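Local coordinates for phosphate ABC transporter, phosphate-binding protein (Clostridium perfringens, PDB 4Q8R) that binds phosphate with high affinity and probably delivers it to the membrane components of an ABC-type phosphate transporter, at residues 77-82 / 240-245; 15-20 / 235-240; 120-125 / 145-150; 101-106 / 170-175. All blocks are in the same frame, centred on the assembly; numbering follows the deposited sequence.

Contact 1 (77-82 / 240-245); sequences AYDGIA and EHLIKV. With ZN (zinc ion), chain C.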
loop_
_atom_site.group_PDB
_atom_site.type_symbol
_atom_site.label_atom_id
_atom_site.label_comp_id
_atom_site.label_asym_id
_atom_site.label_seq_id
_atom_site.Cartn_x
_atom_site.Cartn_y
_atom_site.Cartn_z
ATOM N N ALA A 77 3.584 -0.838 10.975
ATOM C CA ALA A 77 4.239 -1.807 10.068
ATOM C C ALA A 77 5.034 -1.032 9.027
ATOM O O ALA A 77 4.823 0.186 8.848
ATOM C CB ALA A 77 3.247 -2.729 9.392
ATOM N N TYR A 78 5.942 -1.737 8.354
ATOM C CA TYR A 78 6.485 -1.253 7.074
ATOM C C TYR A 78 5.979 -2.218 6.019
ATOM O O TYR A 78 5.608 -3.360 6.328
ATOM C CB TYR A 78 8.007 -1.081 7.151
ATOM C CG TYR A 78 8.557 0.175 6.638
ATOM C CD1 TYR A 78 8.501 1.367 7.387
ATOM C CD2 TYR A 78 9.165 0.209 5.338
ATOM C CE1 TYR A 78 9.024 2.555 6.843
ATOM C CE2 TYR A 78 9.686 1.376 4.798
ATOM C CZ TYR A 78 9.613 2.551 5.533
ATOM O OH TYR A 78 10.110 3.705 4.948
ATOM N N ASP A 79 5.908 -1.747 4.782
ATOM C CA ASP A 79 5.273 -2.463 3.705
ATOM C C ASP A 79 6.039 -2.250 2.386
ATOM O O ASP A 79 6.312 -1.101 1.980
ATOM C CB ASP A 79 3.835 -1.984 3.521
ATOM C CG ASP A 79 3.096 -2.689 2.395
ATOM O OD1 ASP A 79 2.965 -3.924 2.367
ATOM O OD2 ASP A 79 2.549 -2.006 1.532
ATOM N N GLY A 80 6.336 -3.341 1.700
ATOM C CA GLY A 80 6.873 -3.288 0.378
ATOM C C GLY A 80 5.787 -3.059 -0.644
ATOM O O GLY A 80 4.619 -3.435 -0.454
ATOM N N ILE A 81 6.173 -2.405 -1.729
ATOM C CA ILE A 81 5.265 -2.245 -2.866
ATOM C C ILE A 81 5.871 -3.133 -3.997
ATOM O O ILE A 81 7.018 -2.926 -4.446
ATOM C CB ILE A 81 5.174 -0.821 -3.355
ATOM C CG1 ILE A 81 4.610 0.104 -2.227
ATOM C CG2 ILE A 81 4.318 -0.741 -4.633
ATOM C CD1 ILE A 81 4.655 1.547 -2.559
ATOM N N ALA A 82 5.069 -4.073 -4.435
ATOM C CA ALA A 82 5.398 -4.949 -5.549
ATOM C C ALA A 82 4.903 -4.332 -6.857
ATOM O O ALA A 82 3.900 -3.680 -6.903
ATOM C CB ALA A 82 4.735 -6.285 -5.378
ATOM N N GLU A 240 0.565 -11.032 7.526
ATOM C CA GLU A 240 -0.010 -10.301 6.380
ATOM C C GLU A 240 1.086 -9.837 5.396
ATOM O O GLU A 240 0.834 -8.951 4.584
ATOM C CB GLU A 240 -0.858 -9.142 6.906
ATOM C CG GLU A 240 -2.030 -9.591 7.722
ATOM C CD GLU A 240 -3.097 -10.322 6.938
ATOM O OE1 GLU A 240 -3.269 -10.033 5.767
ATOM O OE2 GLU A 240 -3.821 -11.152 7.513
ATOM N N HIS A 241 2.277 -10.457 5.452
ATOM C CA HIS A 241 3.422 -10.147 4.590
ATOM C C HIS A 241 3.990 -8.725 4.728
ATOM O O HIS A 241 4.607 -8.182 3.837
ATOM C CB HIS A 241 3.040 -10.405 3.145
ATOM C CG HIS A 241 2.320 -11.696 2.954
ATOM N ND1 HIS A 241 2.896 -12.912 3.279
ATOM C CD2 HIS A 241 1.070 -11.977 2.522
ATOM C CE1 HIS A 241 2.038 -13.888 3.030
ATOM N NE2 HIS A 241 0.925 -13.347 2.560
ATOM N N LEU A 242 3.843 -8.178 5.918
ATOM C CA LEU A 242 4.416 -6.903 6.280
ATOM C C LEU A 242 5.684 -7.031 7.081
ATOM O O LEU A 242 6.071 -8.140 7.482
ATOM C CB LEU A 242 3.394 -6.119 7.045
ATOM C CG LEU A 242 1.998 -6.006 6.397
ATOM C CD1 LEU A 242 1.052 -5.238 7.310
ATOM C CD2 LEU A 242 2.047 -5.344 5.003
ATOM N N ILE A 243 6.306 -5.916 7.375
ATOM C CA ILE A 243 7.535 -5.869 8.144
ATOM C C ILE A 243 7.247 -5.289 9.519
ATOM O O ILE A 243 6.648 -4.226 9.644
ATOM C CB ILE A 243 8.590 -5.006 7.438
ATOM C CG1 ILE A 243 9.037 -5.637 6.113
ATOM C CG2 ILE A 243 9.788 -4.747 8.329
ATOM C CD1 ILE A 243 8.015 -5.513 5.001
ATOM N N LYS A 244 7.645 -6.007 10.572
ATOM C CA LYS A 244 7.390 -5.564 11.912
ATOM C C LYS A 244 8.098 -4.269 12.213
ATOM O O LYS A 244 9.221 -4.014 11.744
ATOM C CB LYS A 244 7.844 -6.628 12.961
ATOM C CG LYS A 244 7.042 -7.902 12.917
ATOM C CD LYS A 244 7.582 -8.868 13.992
ATOM C CE LYS A 244 6.888 -10.205 13.959
ATOM N NZ LYS A 244 7.335 -11.189 15.025
ATOM N N VAL A 245 7.392 -3.429 12.933
ATOM C CA VAL A 245 7.909 -2.319 13.662
ATOM C C VAL A 245 7.419 -0.919 13.506
ATOM O O VAL A 245 6.349 -0.696 12.948
ATOM C CB VAL A 245 9.412 -2.450 13.894
ATOM C CG1 VAL A 245 10.106 -1.145 13.790
ATOM C CG2 VAL A 245 9.588 -3.063 15.238
HETATM ZN ZN ZN C . -1.179 -14.302 2.382
HETATM O O HOH W 1 5.048 -5.573 2.977
#

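Contact 2 (15-20 / 235-240); sequences GPVMEA and DIVAKE. With ZN (zinc ion), chain D.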
loop_
_atom_site.group_PDB
_atom_site.type_symbol
_atom_site.label_atom_id
_atom_site.label_comp_id
_atom_site.label_asym_id
_atom_site.label_seq_id
_atom_site.Cartn_x
_atom_site.Cartn_y
_atom_site.Cartn_z
ATOM N N GLY A 15 -5.881 -2.272 4.880
ATOM C CA GLY A 15 -7.141 -2.930 5.193
ATOM C C GLY A 15 -7.016 -4.407 5.649
ATOM O O GLY A 15 -7.589 -4.753 6.687
ATOM N N PRO A 16 -6.239 -5.261 4.915
ATOM C CA PRO A 16 -6.207 -6.670 5.307
ATOM C C PRO A 16 -5.639 -6.808 6.726
ATOM O O PRO A 16 -6.235 -7.511 7.563
ATOM C CB PRO A 16 -5.281 -7.297 4.265
ATOM C CG PRO A 16 -5.672 -6.502 2.999
ATOM C CD PRO A 16 -5.758 -5.086 3.527
ATOM N N VAL A 17 -4.550 -6.113 7.026
ATOM C CA VAL A 17 -3.968 -6.245 8.386
ATOM C C VAL A 17 -4.817 -5.633 9.466
ATOM O O VAL A 17 -4.938 -6.187 10.570
ATOM C CB VAL A 17 -2.499 -5.772 8.450
ATOM C CG1 VAL A 17 -2.304 -4.262 8.357
ATOM C CG2 VAL A 17 -1.813 -6.298 9.726
ATOM N N MET A 18 -5.419 -4.483 9.196
ATOM C CA MET A 18 -6.298 -3.915 10.158
ATOM C C MET A 18 -7.492 -4.795 10.491
ATOM O O MET A 18 -7.906 -4.912 11.698
ATOM C CB MET A 18 -6.813 -2.531 9.644
ATOM C CG MET A 18 -7.392 -1.662 10.783
ATOM S SD MET A 18 -6.172 -1.194 12.057
ATOM C CE MET A 18 -4.997 -0.260 11.193
ATOM N N GLU A 19 -8.066 -5.477 9.480
ATOM C CA GLU A 19 -9.178 -6.409 9.731
ATOM C C GLU A 19 -8.673 -7.594 10.625
ATOM O O GLU A 19 -9.350 -8.020 11.584
ATOM C CB GLU A 19 -9.743 -7.018 8.446
ATOM C CG GLU A 19 -10.403 -6.006 7.477
ATOM C CD GLU A 19 -10.865 -6.656 6.164
ATOM O OE1 GLU A 19 -10.745 -7.916 5.983
ATOM O OE2 GLU A 19 -11.372 -5.904 5.330
ATOM N N ALA A 20 -7.491 -8.100 10.323
ATOM C CA ALA A 20 -6.923 -9.215 11.115
ATOM C C ALA A 20 -6.670 -8.773 12.540
ATOM O O ALA A 20 -6.932 -9.531 13.527
ATOM C CB ALA A 20 -5.638 -9.696 10.456
ATOM N N ASP A 235 2.965 -9.976 15.261
ATOM C CA ASP A 235 2.907 -11.263 14.556
ATOM C C ASP A 235 1.824 -11.285 13.492
ATOM O O ASP A 235 2.006 -11.915 12.442
ATOM C CB ASP A 235 2.618 -12.450 15.514
ATOM C CG ASP A 235 3.796 -12.798 16.406
ATOM O OD1 ASP A 235 4.938 -12.443 16.072
ATOM O OD2 ASP A 235 3.509 -13.437 17.481
ATOM N N ILE A 236 0.704 -10.586 13.748
ATOM C CA ILE A 236 -0.364 -10.483 12.751
ATOM C C ILE A 236 0.144 -9.647 11.544
ATOM O O ILE A 236 -0.110 -10.019 10.429
ATOM C CB ILE A 236 -1.646 -9.847 13.380
ATOM C CG1 ILE A 236 -2.309 -10.870 14.333
ATOM C CG2 ILE A 236 -2.633 -9.391 12.347
ATOM C CD1 ILE A 236 -3.255 -10.303 15.378
ATOM N N VAL A 237 0.923 -8.597 11.804
ATOM C CA VAL A 237 1.548 -7.771 10.755
ATOM C C VAL A 237 2.426 -8.678 9.922
ATOM O O VAL A 237 2.338 -8.683 8.679
ATOM C CB VAL A 237 2.366 -6.631 11.422
ATOM C CG1 VAL A 237 3.596 -6.145 10.689
ATOM C CG2 VAL A 237 1.444 -5.508 11.891
ATOM N N ALA A 238 3.271 -9.472 10.608
ATOM C CA ALA A 238 4.172 -10.389 9.847
ATOM C C ALA A 238 3.375 -11.373 8.991
ATOM O O ALA A 238 3.799 -11.683 7.858
ATOM C CB ALA A 238 5.101 -11.183 10.774
ATOM N N LYS A 239 2.272 -11.910 9.535
ATOM C CA LYS A 239 1.447 -12.913 8.798
ATOM C C LYS A 239 0.777 -12.341 7.525
ATOM O O LYS A 239 0.449 -13.084 6.603
ATOM C CB LYS A 239 0.431 -13.626 9.714
ATOM C CG LYS A 239 1.111 -14.678 10.582
ATOM C CD LYS A 239 0.213 -15.147 11.736
ATOM C CE LYS A 239 -0.977 -15.961 11.239
ATOM N NZ LYS A 239 -1.216 -17.157 12.122
ATOM N N GLU A 240 0.565 -11.032 7.526
ATOM C CA GLU A 240 -0.010 -10.301 6.380
ATOM C C GLU A 240 1.086 -9.837 5.396
ATOM O O GLU A 240 0.834 -8.951 4.584
ATOM C CB GLU A 240 -0.858 -9.142 6.906
ATOM C CG GLU A 240 -2.030 -9.591 7.722
ATOM C CD GLU A 240 -3.097 -10.322 6.938
ATOM O OE1 GLU A 240 -3.269 -10.033 5.767
ATOM O OE2 GLU A 240 -3.821 -11.152 7.513
HETATM ZN ZN ZN D . 5.306 -13.891 18.334
HETATM O O HOH W 2 -6.830 -10.216 6.688
#

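Contact 3 (120-125 / 145-150); sequences IVVVSR and ELTVNS. With PO4 (phosphate ion), chain B.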
loop_
_atom_site.group_PDB
_atom_site.type_symbol
_atom_site.label_atom_id
_atom_site.label_comp_id
_atom_site.label_asym_id
_atom_site.label_seq_id
_atom_site.Cartn_x
_atom_site.Cartn_y
_atom_site.Cartn_z
ATOM N N ILE A 120 2.150 -2.608 -23.528
ATOM C CA ILE A 120 2.063 -2.634 -22.099
ATOM C C ILE A 120 0.781 -1.932 -21.673
ATOM O O ILE A 120 0.496 -0.827 -22.169
ATOM C CB ILE A 120 3.280 -1.944 -21.433
ATOM C CG1 ILE A 120 4.603 -2.561 -21.866
ATOM C CG2 ILE A 120 3.139 -1.902 -19.891
ATOM C CD1 ILE A 120 5.822 -1.841 -21.431
ATOM N N VAL A 121 -0.009 -2.565 -20.808
ATOM C CA VAL A 121 -1.200 -1.955 -20.262
ATOM C C VAL A 121 -0.745 -1.457 -18.889
ATOM O O VAL A 121 -0.629 -2.237 -17.913
ATOM C CB VAL A 121 -2.396 -2.921 -20.215
ATOM C CG1 VAL A 121 -3.608 -2.314 -19.478
ATOM C CG2 VAL A 121 -2.771 -3.373 -21.639
ATOM N N VAL A 122 -0.504 -0.179 -18.797
ATOM C CA VAL A 122 -0.021 0.473 -17.565
ATOM C C VAL A 122 -1.201 0.733 -16.649
ATOM O O VAL A 122 -2.191 1.362 -17.052
ATOM C CB VAL A 122 0.742 1.800 -17.870
ATOM C CG1 VAL A 122 1.189 2.461 -16.609
ATOM C CG2 VAL A 122 1.911 1.576 -18.776
ATOM N N VAL A 123 -1.102 0.272 -15.402
ATOM C CA VAL A 123 -2.138 0.465 -14.424
ATOM C C VAL A 123 -1.607 1.255 -13.238
ATOM O O VAL A 123 -0.600 0.898 -12.633
ATOM C CB VAL A 123 -2.838 -0.863 -13.949
ATOM C CG1 VAL A 123 -4.101 -0.574 -13.182
ATOM C CG2 VAL A 123 -3.121 -1.784 -15.126
ATOM N N SER A 124 -2.351 2.318 -12.902
ATOM C CA SER A 124 -2.057 3.196 -11.783
ATOM C C SER A 124 -3.237 3.182 -10.848
ATOM O O SER A 124 -4.369 2.786 -11.218
ATOM C CB SER A 124 -1.820 4.663 -12.202
ATOM O OG SER A 124 -0.627 4.771 -12.931
ATOM N N ARG A 125 -2.961 3.528 -9.572
ATOM C CA ARG A 125 -3.996 3.728 -8.606
ATOM C C ARG A 125 -4.623 5.143 -8.826
ATOM O O ARG A 125 -4.059 5.971 -9.557
ATOM C CB ARG A 125 -3.436 3.609 -7.218
ATOM C CG ARG A 125 -3.177 2.144 -6.779
ATOM C CD ARG A 125 -4.458 1.369 -6.509
ATOM N NE ARG A 125 -5.282 2.042 -5.495
ATOM C CZ ARG A 125 -4.983 2.126 -4.184
ATOM N NH1 ARG A 125 -4.003 1.377 -3.680
ATOM N NH2 ARG A 125 -5.728 2.891 -3.393
ATOM N N GLU A 145 3.735 13.502 -15.069
ATOM C CA GLU A 145 4.458 12.646 -15.972
ATOM C C GLU A 145 3.855 11.275 -16.230
ATOM O O GLU A 145 4.330 10.539 -17.105
ATOM C CB GLU A 145 5.875 12.526 -15.512
ATOM C CG GLU A 145 6.609 13.848 -15.430
ATOM C CD GLU A 145 7.991 13.689 -14.859
ATOM O OE1 GLU A 145 8.113 13.291 -13.721
ATOM O OE2 GLU A 145 8.986 13.944 -15.540
ATOM N N LEU A 146 2.869 10.888 -15.450
ATOM C CA LEU A 146 2.237 9.602 -15.645
ATOM C C LEU A 146 1.641 9.533 -17.075
ATOM O O LEU A 146 0.915 10.458 -17.501
ATOM C CB LEU A 146 1.166 9.386 -14.658
ATOM C CG LEU A 146 0.291 8.160 -14.749
ATOM C CD1 LEU A 146 1.142 6.920 -14.531
ATOM C CD2 LEU A 146 -0.814 8.253 -13.716
ATOM N N THR A 147 1.919 8.476 -17.813
ATOM C CA THR A 147 1.334 8.326 -19.116
ATOM C C THR A 147 -0.181 8.481 -19.173
ATOM O O THR A 147 -0.925 7.935 -18.321
ATOM C CB THR A 147 1.714 6.990 -19.834
ATOM O OG1 THR A 147 1.024 6.939 -21.084
ATOM C CG2 THR A 147 1.366 5.768 -18.991
ATOM N N VAL A 148 -0.614 9.231 -20.209
ATOM C CA VAL A 148 -2.016 9.470 -20.417
ATOM C C VAL A 148 -2.733 8.184 -20.758
ATOM O O VAL A 148 -3.978 8.080 -20.664
ATOM C CB VAL A 148 -2.296 10.601 -21.550
ATOM C CG1 VAL A 148 -1.455 11.856 -21.292
ATOM C CG2 VAL A 148 -1.966 10.065 -22.903
ATOM N N ASN A 149 -1.978 7.188 -21.188
ATOM C CA ASN A 149 -2.583 5.899 -21.524
ATOM C C ASN A 149 -2.680 4.949 -20.331
ATOM O O ASN A 149 -3.076 3.843 -20.498
ATOM C CB ASN A 149 -1.778 5.284 -22.644
ATOM C CG ASN A 149 -1.932 6.124 -23.908
ATOM O OD1 ASN A 149 -3.036 6.567 -24.208
ATOM N ND2 ASN A 149 -0.872 6.295 -24.671
ATOM N N SER A 150 -2.379 5.408 -19.132
ATOM C CA SER A 150 -2.491 4.579 -17.903
ATOM C C SER A 150 -3.975 4.299 -17.638
ATOM O O SER A 150 -4.815 5.190 -17.742
ATOM C CB SER A 150 -1.906 5.329 -16.734
ATOM O OG SER A 150 -1.896 4.446 -15.582
HETATM P P PO4 B . -3.731 3.069 -0.406
HETATM O O1 PO4 B . -3.765 4.487 0.186
HETATM O O2 PO4 B . -5.128 2.538 -0.645
HETATM O O3 PO4 B . -2.829 3.034 -1.632
HETATM O O4 PO4 B . -3.011 2.157 0.643
HETATM O O HOH W 3 -0.910 1.750 -20.988
#

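Contact 4 (101-106 / 170-175); sequences DIYTGK and IGYISF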
loop_
_atom_site.group_PDB
_atom_site.type_symbol
_atom_site.label_atom_id
_atom_site.label_comp_id
_atom_site.label_asym_id
_atom_site.label_seq_id
_atom_site.Cartn_x
_atom_site.Cartn_y
_atom_site.Cartn_z
ATOM N N ASP A 101 10.374 4.508 -16.949
ATOM C CA ASP A 101 10.127 4.579 -18.401
ATOM C C ASP A 101 8.804 3.999 -18.812
ATOM O O ASP A 101 8.129 4.549 -19.695
ATOM C CB ASP A 101 11.233 3.836 -19.151
ATOM C CG ASP A 101 12.546 4.555 -19.155
ATOM O OD1 ASP A 101 12.670 5.734 -18.688
ATOM O OD2 ASP A 101 13.501 3.969 -19.697
ATOM N N ILE A 102 8.367 2.906 -18.195
ATOM C CA ILE A 102 7.047 2.390 -18.429
ATOM C C ILE A 102 5.956 3.356 -17.982
ATOM O O ILE A 102 5.009 3.665 -18.736
ATOM C CB ILE A 102 6.841 1.027 -17.686
ATOM C CG1 ILE A 102 7.835 -0.041 -18.253
ATOM C CG2 ILE A 102 5.427 0.512 -17.804
ATOM C CD1 ILE A 102 7.952 -1.184 -17.284
ATOM N N TYR A 103 6.060 3.845 -16.769
ATOM C CA TYR A 103 4.981 4.670 -16.193
ATOM C C TYR A 103 4.910 6.062 -16.820
ATOM O O TYR A 103 3.863 6.689 -16.769
ATOM C CB TYR A 103 5.051 4.683 -14.666
ATOM C CG TYR A 103 4.265 3.538 -14.124
ATOM C CD1 TYR A 103 4.859 2.237 -14.043
ATOM C CD2 TYR A 103 2.983 3.657 -13.710
ATOM C CE1 TYR A 103 4.096 1.184 -13.674
ATOM C CE2 TYR A 103 2.214 2.598 -13.309
ATOM C CZ TYR A 103 2.778 1.330 -13.320
ATOM O OH TYR A 103 2.044 0.233 -12.946
ATOM N N THR A 104 5.964 6.527 -17.437
ATOM C CA THR A 104 5.918 7.830 -18.100
ATOM C C THR A 104 5.646 7.680 -19.577
ATOM O O THR A 104 5.686 8.670 -20.312
ATOM C CB THR A 104 7.236 8.620 -17.884
ATOM O OG1 THR A 104 8.349 7.906 -18.435
ATOM C CG2 THR A 104 7.487 8.918 -16.394
ATOM N N GLY A 105 5.482 6.454 -20.061
ATOM C CA GLY A 105 5.128 6.206 -21.453
ATOM C C GLY A 105 6.301 6.219 -22.423
ATOM O O GLY A 105 6.109 6.246 -23.644
ATOM N N LYS A 106 7.540 6.231 -21.930
ATOM C CA LYS A 106 8.686 6.149 -22.803
ATOM C C LYS A 106 8.820 4.770 -23.441
ATOM O O LYS A 106 9.082 4.613 -24.648
ATOM C CB LYS A 106 9.929 6.557 -22.064
ATOM C CG LYS A 106 11.125 6.677 -22.956
ATOM C CD LYS A 106 12.368 6.606 -22.127
ATOM C CE LYS A 106 12.570 7.935 -21.432
ATOM N NZ LYS A 106 12.556 8.999 -22.469
ATOM N N ILE A 170 0.595 -4.224 -16.077
ATOM C CA ILE A 170 1.536 -4.053 -15.009
ATOM C C ILE A 170 0.860 -3.093 -14.012
ATOM O O ILE A 170 0.203 -2.081 -14.418
ATOM C CB ILE A 170 2.886 -3.555 -15.491
ATOM C CG1 ILE A 170 3.881 -3.516 -14.348
ATOM C CG2 ILE A 170 2.814 -2.150 -16.207
ATOM C CD1 ILE A 170 5.322 -3.293 -14.745
ATOM N N GLY A 171 0.975 -3.392 -12.709
ATOM C CA GLY A 171 0.454 -2.496 -11.665
ATOM C C GLY A 171 1.343 -2.553 -10.457
ATOM O O GLY A 171 2.327 -3.255 -10.447
ATOM N N TYR A 172 0.983 -1.792 -9.414
ATOM C CA TYR A 172 1.732 -1.801 -8.164
ATOM C C TYR A 172 0.770 -1.963 -7.013
ATOM O O TYR A 172 -0.336 -1.481 -7.012
ATOM C CB TYR A 172 2.591 -0.559 -8.040
ATOM C CG TYR A 172 1.835 0.757 -8.274
ATOM C CD1 TYR A 172 0.997 1.309 -7.288
ATOM C CD2 TYR A 172 1.995 1.469 -9.473
ATOM C CE1 TYR A 172 0.365 2.538 -7.504
ATOM C CE2 TYR A 172 1.322 2.648 -9.687
ATOM C CZ TYR A 172 0.523 3.155 -8.722
ATOM O OH TYR A 172 -0.129 4.357 -8.912
ATOM N N ILE A 173 1.235 -2.676 -6.002
ATOM C CA ILE A 173 0.375 -3.063 -4.911
ATOM C C ILE A 173 1.178 -3.476 -3.706
ATOM O O ILE A 173 2.296 -3.958 -3.830
ATOM C CB ILE A 173 -0.490 -4.227 -5.376
ATOM C CG1 ILE A 173 -1.720 -4.404 -4.530
ATOM C CG2 ILE A 173 0.310 -5.565 -5.445
ATOM C CD1 ILE A 173 -2.727 -5.331 -5.120
ATOM N N SER A 174 0.626 -3.279 -2.515
ATOM C CA SER A 174 1.241 -3.770 -1.273
ATOM C C SER A 174 1.529 -5.294 -1.355
ATOM O O SER A 174 0.716 -6.056 -1.880
ATOM C CB SER A 174 0.259 -3.543 -0.130
ATOM O OG SER A 174 0.585 -4.305 1.023
ATOM N N PHE A 175 2.642 -5.700 -0.768
ATOM C CA PHE A 175 3.000 -7.103 -0.672
ATOM C C PHE A 175 1.858 -7.904 -0.013
ATOM O O PHE A 175 1.732 -9.141 -0.245
ATOM C CB PHE A 175 4.201 -7.265 0.234
ATOM C CG PHE A 175 5.540 -6.916 -0.354
ATOM C CD1 PHE A 175 5.720 -6.292 -1.605
ATOM C CD2 PHE A 175 6.720 -7.231 0.413
ATOM C CE1 PHE A 175 6.976 -6.010 -2.052
ATOM C CE2 PHE A 175 7.971 -6.990 -0.075
ATOM C CZ PHE A 175 8.111 -6.331 -1.319
#

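Contact 1 (77-82 / 240-245)
Y78 and I243 form a single antiparallel bridge, a hydrogen-bonded pair with their CA atoms 4.9 Å apart. Y78 N gives its proton to I243 O (2.9 Å, 171°) in the plane of that carbonyl, and I243 N returns the bond to Y78 O at 2.8 Å, this time tilted out of the carbonyl plane. The touching parts run 137° apart end to end, well short of strictly antiparallel, and pairing is confined to this one bridge: A77 N and V245 O are close but badly angled. Before the bridge, the chain leaves helix 231-239 through a Schellman motif, with H241 at positive phi as its C-prime residue. Its imidazole turns away from the strand, where NE2 binds a zinc ion.

L242 spreads its two methyls over the face of the strand that carries A77 and D79. CD1 lies against A77 CB at 3.9 Å, while CD2 presses on the carboxylate of D79, 3.1 Å from OD1, a tight approach in which the two side chains cross obliquely. With CG anti to the backbone N (chi1 180°), D79 brings OD1 to a water that donates to it at 2.7 Å, donates to H241 O at 2.8 Å and accepts from G80 N at 2.9 Å. S174 OG also bonds OD1, and R206 forms a salt bridge with OD2. The carboxylate is therefore buried but held at both oxygens, an environment that should favour its negative charge and that ties strand 71-86 to the C-terminal tail through one shared water.

Contact 2 (15-20 / 235-240)
V17 of helix 15-28 sits against the last turn of helix 231-239 in an antiparallel-leaning helix pair of this PBP-superfamily fold: the short axes approach to 9.5 Å, and their N-to-C directions differ by 141°. The tight part is apolar. With chi1 at 72°, V17 holds CG1 between the backbone N and the carbonyl carbon and leaves CG2 to reach across, where it meets V237 CA at 3.8 Å, V237 CG2 at 4.0 Å and the aliphatic CG of E240 at 3.9 Å. One turn on, A20 CB lies 3.6 Å from I236 CG2, the shortest carbon-carbon approach between the two segments. L242 extends this packing against V17 and V237.

The outer side is looser and polar. E240, bent at chi2 (-68°), lays its carboxylate over the helix 15-28 surface, with OE1 toward P16 CB and OE2 toward A20 CB at van der Waals range; neither is a bond. At the far side of the second helix, D235 and E231 bind a zinc ion. The polar link between the segments is one water, donating to P16 O at 2.9 Å and to E240 OE2 at a long 3.3 Å.

Contact 3 (120-125 / 145-150)
V122 and T147 reach toward each other tip to tip, V122 CG1 meeting T147 CG2 at 4.1 Å. The threonine has its hydroxyl anti to the backbone N (chi1 177°), which turns OG1 away from the valine and leaves the methyl to touch it. OG1 has its own task: it accepts from N149 N (3.0 Å, 159°), an ST turn built into the type I beta turn from T147 to S150. V122 CG1 also lies beside S150 OG at 3.8 Å.

S150 meets the same valine through its backbone as well. Its CA points a C-H at V122 O (3.3 Å), and its OG, extended from the backbone, comes to 3.0 Å from S124 OG. A hydrogen bond from S124 OG is possible but not settled, since its proton has another acceptor within reach, and S124 is modelled in two conformers; in the conformer described, the methyls of L146 lie against the same hydroxyl. A water finishes the outer end, accepting from V122 N at 2.9 Å and donating to I120 O and N149 O.

On the opposite side of the strand from S124, R125, bent at chi2 and chi3, carries its guanidinium onward past the end of the segment to a bound phosphate: NH2 donates to O2 in the guanidinium plane (2.8 Å, 163°), and NH1 reaches O3 weakly.

Strand 121-125 lies between parallel neighbours 151-153 and 169-174. V122 and S124, with L146, face Y103 of helix 96-103, whereas V123 packs on helix 156-164.

Contact 4 (101-106 / 170-175)
This is a buried helix-on-sheet contact: I102 and Y103, in the last turn of helix 96-103, rest on I170, G171 and Y172 of strand 169-174. The evidence is packing: side chain on side chain, and one tyrosine hydroxyl on the strand backbone. I102 and I170 meet methyl to methyl, tip to tip, with their CG2 atoms 4.1 Å apart. Y103 goes further in, laying its hydroxyl over the strand backbone 3.3 Å from I170 O and 3.4 Å from G171 CA. The closeness to I170 O is not a bond, since the hydroxyl is hydrogen-bonded to V123 O on the adjacent strand.

The rings of Y103 and Y172 cross at a slant, planes at 49° and centroids 5.7 Å apart, neither stacked nor edge-to-face; their nearest carbons are the two CE2 atoms, at 3.7 Å. Such layering of helices on a mixed sheet belongs to the alpha/beta lobes of periplasmic binding proteins, and here F135 of helix 130-139 completes the aromatic cluster, stacking on Y172 and meeting Y103 edge-to-face. Y172, whose CG stands between its backbone N and carbonyl carbon (chi1 51°), carries its ring off the sheet so that its OH hydrogen-bonds the backbone N of R125, the arginine whose side chain binds phosphate. Just past the helix, G105 at positive phi forms a Schellman motif: G105 N bonds I102 O at 3.1 Å, and K106 N weakly bonds D101 O.

In the fold
The four contacts form two pairs. Contacts 3 and 4, their centres 7 Å apart, are joined through Y103 of contact 4, whose OH bonds V123 O at 2.7 Å and whose O accepts from T147 N at 2.8 Å. Contacts 1 and 2, about 10 Å apart between centres, share E240 and are joined by the K244 NZ to D235 OD1 salt bridge at 2.9 Å. Neighbouring strands 71-86 and 169-174 connect the pairs through A82 N to I173 O, 2.8 Å; contacts 2 and 3 remain about 29 Å apart between centres. The phosphate bound by R125 is also hydrogen-bonded to S11, T12, S13 and S41 and to S129 and T131, consistent with a ligand cleft between two lobes.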